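Local coordinates for tailspike protein (Acinetobacter phage vB_ApiP_P1, PDB 6E1R) that probably recognises and degrades the capsular polysaccharide of Acinetobacter baumannii as the receptor-binding depolymerase of the phage, at residues S160-Y165 against L190-F195; N211-D216 against E247-T252. One frame throughout, in Å; residues are numbered along the deposited sequence.

Contacts 1 and 2 follow one another along the coils of a parallel beta-helix, each stacking one bend on the bend of a neighbouring coil. Along the chain contact 1 comes first and contact 2 follows, with centres about 10 Å apart. Contact 1 joins strand 164-167 to strand 189-196; contact 2 pairs strand 215-218 with strand 251-254 and sets the end of strand 208-213 against the loop that leads into 251-254. The two are neighbours in one run of parallel strands, because 189-196 pairs with both 208-213 and 215-218. Between the contacts, L190 and N211 share a backbone hydrogen bond. Both also touch the second subunit, so the stacked bends contribute to the trimer interface as well as to the shaft.

Contact 1 of 2, residues S160-Y165 against L190-F195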
loop_
_atom_site.group_PDB
_atom_site.type_symbol
_atom_site.label_atom_id
_atom_site.label_comp_id
_atom_site.label_asym_id
_atom_site.label_seq_id
_atom_site.Cartn_x
_atom_site.Cartn_y
_atom_site.Cartn_z
ATOM N N SER A 160 17.279 -18.188 20.175
ATOM C CA SER A 160 17.632 -19.573 19.887
ATOM C C SER A 160 16.668 -20.236 18.909
ATOM O O SER A 160 17.014 -21.270 18.325
ATOM C CB SER A 160 17.696 -20.373 21.187
ATOM O OG SER A 160 18.592 -19.774 22.107
ATOM N N SER A 161 15.473 -19.680 18.722
ATOM C CA SER A 161 14.512 -20.201 17.760
ATOM C C SER A 161 14.431 -19.353 16.498
ATOM O O SER A 161 13.525 -19.561 15.684
ATOM C CB SER A 161 13.125 -20.307 18.401
ATOM O OG SER A 161 13.128 -21.212 19.489
ATOM N N GLU A 162 15.353 -18.408 16.319
ATOM C CA GLU A 162 15.304 -17.520 15.165
ATOM C C GLU A 162 15.428 -18.312 13.869
ATOM O O GLU A 162 16.081 -19.359 13.816
ATOM C CB GLU A 162 16.409 -16.465 15.258
ATOM C CG GLU A 162 16.333 -15.381 14.193
ATOM C CD GLU A 162 17.455 -14.369 14.300
ATOM O OE1 GLU A 162 18.620 -14.780 14.483
ATOM O OE2 GLU A 162 17.168 -13.157 14.210
ATOM N N SER A 163 14.771 -17.799 12.824
ATOM C CA SER A 163 14.755 -18.383 11.486
ATOM C C SER A 163 13.954 -19.678 11.475
ATOM O O SER A 163 14.351 -20.670 12.093
ATOM C CB SER A 163 16.177 -18.620 10.966
ATOM O OG SER A 163 16.899 -17.404 10.892
ATOM N N SER A 164 12.817 -19.671 10.784
ATOM C CA SER A 164 11.978 -20.855 10.666
ATOM C C SER A 164 11.033 -20.658 9.489
ATOM O O SER A 164 10.898 -19.556 8.952
ATOM C CB SER A 164 11.205 -21.135 11.959
ATOM O OG SER A 164 10.472 -20.000 12.378
ATOM N N TYR A 165 10.380 -21.747 9.093
ATOM C CA TYR A 165 9.420 -21.710 7.999
ATOM C C TYR A 165 8.327 -22.728 8.278
ATOM O O TYR A 165 8.620 -23.892 8.566
ATOM C CB TYR A 165 10.097 -22.002 6.655
ATOM C CG TYR A 165 9.188 -21.843 5.455
ATOM C CD1 TYR A 165 8.392 -22.895 5.015
ATOM C CD2 TYR A 165 9.128 -20.642 4.760
ATOM C CE1 TYR A 165 7.562 -22.753 3.919
ATOM C CE2 TYR A 165 8.301 -20.491 3.663
ATOM C CZ TYR A 165 7.520 -21.550 3.246
ATOM O OH TYR A 165 6.695 -21.404 2.155
ATOM N N LEU A 190 10.217 -15.557 18.451
ATOM C CA LEU A 190 9.886 -16.326 17.252
ATOM C C LEU A 190 10.238 -15.424 16.076
ATOM O O LEU A 190 9.394 -14.705 15.540
ATOM C CB LEU A 190 8.417 -16.736 17.248
ATOM C CG LEU A 190 8.016 -18.020 16.510
ATOM C CD1 LEU A 190 6.558 -18.363 16.785
ATOM C CD2 LEU A 190 8.261 -17.922 15.015
ATOM N N SER A 191 11.505 -15.457 15.676
ATOM C CA SER A 191 12.079 -14.447 14.799
ATOM C C SER A 191 12.324 -14.990 13.398
ATOM O O SER A 191 12.713 -16.150 13.227
ATOM C CB SER A 191 13.391 -13.915 15.382
ATOM O OG SER A 191 14.058 -13.074 14.459
ATOM N N GLN A 192 12.099 -14.132 12.404
ATOM C CA GLN A 192 12.405 -14.400 10.999
ATOM C C GLN A 192 11.748 -15.694 10.518
ATOM O O GLN A 192 12.396 -16.613 10.014
ATOM C CB GLN A 192 13.918 -14.420 10.768
ATOM C CG GLN A 192 14.578 -13.064 10.986
ATOM C CD GLN A 192 16.053 -13.062 10.644
ATOM O OE1 GLN A 192 16.648 -14.111 10.402
ATOM N NE2 GLN A 192 16.653 -11.877 10.620
ATOM N N SER A 193 10.431 -15.746 10.681
ATOM C CA SER A 193 9.632 -16.901 10.304
ATOM C C SER A 193 8.653 -16.523 9.199
ATOM O O SER A 193 8.408 -15.346 8.921
ATOM C CB SER A 193 8.871 -17.463 11.510
ATOM O OG SER A 193 8.183 -18.653 11.166
ATOM N N THR A 194 8.091 -17.550 8.567
ATOM C CA THR A 194 7.081 -17.377 7.533
ATOM C C THR A 194 5.974 -18.393 7.762
ATOM O O THR A 194 6.250 -19.580 7.956
ATOM C CB THR A 194 7.673 -17.554 6.128
ATOM O OG1 THR A 194 8.706 -16.585 5.912
ATOM C CG2 THR A 194 6.592 -17.383 5.068
ATOM N N PHE A 195 4.731 -17.924 7.759
ATOM C CA PHE A 195 3.557 -18.780 7.900
ATOM C C PHE A 195 2.799 -18.737 6.577
ATOM O O PHE A 195 2.093 -17.767 6.286
ATOM C CB PHE A 195 2.693 -18.330 9.072
ATOM C CG PHE A 195 3.378 -18.445 10.404
ATOM C CD1 PHE A 195 4.170 -17.413 10.884
ATOM C CD2 PHE A 195 3.247 -19.593 11.168
ATOM C CE1 PHE A 195 4.806 -17.517 12.107
ATOM C CE2 PHE A 195 3.883 -19.705 12.392
ATOM C CZ PHE A 195 4.663 -18.666 12.862
HETATM O O HOH W 1 11.676 -18.615 14.273
#
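A bend between consecutive strands of a parallel beta-helix is stacked here on the bend of the next coil, with S163 lying against Q192 and S164 against S193. S163 and Q192, which face each other, both have positive phi. S163 N donates to S191 O (2.7 Å), and S164 N reaches Q192 O (3.2 Å) from above the carbonyl plane, 39° out of it.

On one flank of the bend, E162 carries its CG anti to its own nitrogen (chi1 -173°) and extends its chain past S191. There S191 OG donates to the anti lone pair of E162 OE2 (3.1 Å), while the carboxylate stacks on the amide of Q192 with their planes 22° apart.

The other flank holds a water. S193 OG donates to S164 OG (2.9 Å), which donates in turn to the water (2.6 Å from OG). That water donates to S161 O (2.5 Å) and S191 O (2.9 Å), tying the loop ahead of the bend to the neighbouring coil and giving S191 O a second donor.

Beyond the bend Y165 lies obliquely across T194, Y165 CD2 being 3.7 Å from T194 CB. T194 OG1 bonds D216 of the following coil and also H197 of the second subunit, while the hydroxyl of S163 reaches Q139 of that subunit. Matched bends whose amides and carbonyls join coil to coil are typical of the parallel beta-helix that forms the shaft of many phage tailspikes.

Contact 2 of 2, residues N211-D216 against E247-T252; sequences NLILCD and EPNANT
N251 spans the bend at L214 with its side-chain amide, and this amide heads the hydrogen bonds of the contact. N251 OD1 accepts C215 N (3.3 Å) in the carbonyl plane; C215 N is shared with A250 O, a weak bond. N251 ND2 makes a nearly straight but weak bond to L212 O (3.3 Å, 177°). Its CG stands beside its own backbone N (chi1 -63°), which turns the amide back across the bend. Backbone bonds run alongside: L214 N to N249 O (2.9 Å) before N251, and T252 N to C215 O (3.2 Å) after it.

Weaker C-H contacts fill in between, such as I213 CA on N249 O (3.1 Å).

Among the side chains, L214 CD2 packs on A250 CB (3.6 Å), these two residues, both with positive phi, occupying matching places in the two coils. I213 runs side by side with N249. N211 crosses P248 at about a right angle, its OD1 3.2 Å from P248 CG. N249 OD1 bonds T274 N of the next coil, and a sodium ion lies about 4 Å from its side chain.

Held at OD1 and, more weakly, at ND2, the buried N251 amide is restrained in its rotation and supplies partners to peptide groups on both sides of the bend, where the regular strand pairing is interrupted.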
loop_
_atom_site.group_PDB
_atom_site.type_symbol
_atom_site.label_atom_id
_atom_site.label_comp_id
_atom_site.label_asym_id
_atom_site.label_seq_id
_atom_site.Cartn_x
_atom_site.Cartn_y
_atom_site.Cartn_z
ATOM N N ASN A 211 6.290 -14.512 21.162
ATOM C CA ASN A 211 6.788 -13.163 20.893
ATOM C C ASN A 211 7.250 -13.112 19.442
ATOM O O ASN A 211 8.381 -13.483 19.119
ATOM C CB ASN A 211 7.915 -12.809 21.857
ATOM C CG ASN A 211 8.214 -11.321 21.886
ATOM O OD1 ASN A 211 7.497 -10.521 21.288
ATOM N ND2 ASN A 211 9.278 -10.944 22.589
ATOM N N LEU A 212 6.370 -12.639 18.562
ATOM C CA LEU A 212 6.639 -12.625 17.131
ATOM C C LEU A 212 7.491 -11.425 16.743
ATOM O O LEU A 212 7.299 -10.318 17.254
ATOM C CB LEU A 212 5.324 -12.588 16.353
ATOM C CG LEU A 212 4.395 -13.788 16.534
ATOM C CD1 LEU A 212 3.053 -13.522 15.873
ATOM C CD2 LEU A 212 5.034 -15.046 15.972
ATOM N N ILE A 213 8.425 -11.642 15.822
ATOM C CA ILE A 213 9.195 -10.543 15.246
ATOM C C ILE A 213 9.705 -10.978 13.879
ATOM O O ILE A 213 10.148 -12.115 13.696
ATOM C CB ILE A 213 10.345 -10.094 16.178
ATOM C CG1 ILE A 213 11.053 -8.865 15.598
ATOM C CG2 ILE A 213 11.335 -11.218 16.407
ATOM C CD1 ILE A 213 12.084 -8.254 16.522
ATOM N N LEU A 214 9.614 -10.060 12.912
ATOM C CA LEU A 214 10.052 -10.301 11.536
ATOM C C LEU A 214 9.370 -11.532 10.937
ATOM O O LEU A 214 10.005 -12.362 10.286
ATOM C CB LEU A 214 11.576 -10.428 11.463
ATOM C CG LEU A 214 12.349 -9.107 11.514
ATOM C CD1 LEU A 214 13.833 -9.358 11.718
ATOM C CD2 LEU A 214 12.113 -8.294 10.251
ATOM N N CYS A 215 8.061 -11.644 11.155
ATOM C CA CYS A 215 7.264 -12.755 10.652
ATOM C C CYS A 215 6.235 -12.241 9.657
ATOM O O CYS A 215 5.551 -11.247 9.925
ATOM C CB CYS A 215 6.559 -13.493 11.793
ATOM S SG CYS A 215 7.670 -14.305 12.954
ATOM N N ASP A 216 6.129 -12.912 8.516
ATOM C CA ASP A 216 5.103 -12.621 7.528
ATOM C C ASP A 216 4.101 -13.767 7.469
ATOM O O ASP A 216 4.460 -14.936 7.633
ATOM C CB ASP A 216 5.712 -12.382 6.141
ATOM C CG ASP A 216 6.363 -13.622 5.570
ATOM O OD1 ASP A 216 7.108 -14.298 6.310
ATOM O OD2 ASP A 216 6.128 -13.924 4.380
ATOM N N GLU A 247 10.944 -6.849 21.790
ATOM C CA GLU A 247 9.670 -6.245 21.441
ATOM C C GLU A 247 9.088 -6.893 20.188
ATOM O O GLU A 247 9.825 -7.188 19.242
ATOM C CB GLU A 247 9.834 -4.739 21.207
ATOM C CG GLU A 247 10.424 -3.997 22.401
ATOM C CD GLU A 247 10.735 -2.544 22.096
ATOM O OE1 GLU A 247 10.591 -2.136 20.925
ATOM O OE2 GLU A 247 11.126 -1.809 23.028
ATOM N N PRO A 248 7.774 -7.122 20.146
ATOM C CA PRO A 248 7.170 -7.721 18.947
ATOM C C PRO A 248 7.122 -6.753 17.774
ATOM O O PRO A 248 6.256 -5.875 17.726
ATOM C CB PRO A 248 5.757 -8.106 19.412
ATOM C CG PRO A 248 5.735 -7.894 20.906
ATOM C CD PRO A 248 6.784 -6.882 21.206
ATOM N N ASN A 249 8.026 -6.920 16.810
ATOM C CA ASN A 249 8.198 -5.964 15.726
ATOM C C ASN A 249 8.038 -6.635 14.367
ATOM O O ASN A 249 8.177 -7.852 14.229
ATOM C CB ASN A 249 9.582 -5.303 15.791
ATOM C CG ASN A 249 9.873 -4.681 17.139
ATOM O OD1 ASN A 249 8.965 -4.258 17.853
ATOM N ND2 ASN A 249 11.150 -4.618 17.494
ATOM N N ALA A 250 7.720 -5.816 13.361
ATOM C CA ALA A 250 7.853 -6.182 11.948
ATOM C C ALA A 250 7.053 -7.439 11.595
ATOM O O ALA A 250 7.586 -8.424 11.083
ATOM C CB ALA A 250 9.328 -6.356 11.576
ATOM N N ASN A 251 5.753 -7.387 11.861
ATOM C CA ASN A 251 4.855 -8.502 11.576
ATOM C C ASN A 251 3.808 -8.042 10.568
ATOM O O ASN A 251 2.984 -7.174 10.873
ATOM C CB ASN A 251 4.220 -9.016 12.865
ATOM C CG ASN A 251 5.252 -9.563 13.835
ATOM O OD1 ASN A 251 6.188 -10.256 13.435
ATOM N ND2 ASN A 251 5.104 -9.230 15.108
ATOM N N THR A 252 3.841 -8.627 9.371
ATOM C CA THR A 252 2.974 -8.240 8.268
ATOM C C THR A 252 2.046 -9.386 7.895
ATOM O O THR A 252 2.446 -10.556 7.908
ATOM C CB THR A 252 3.790 -7.815 7.039
ATOM O OG1 THR A 252 5.038 -7.251 7.460
ATOM C CG2 THR A 252 3.023 -6.806 6.203
#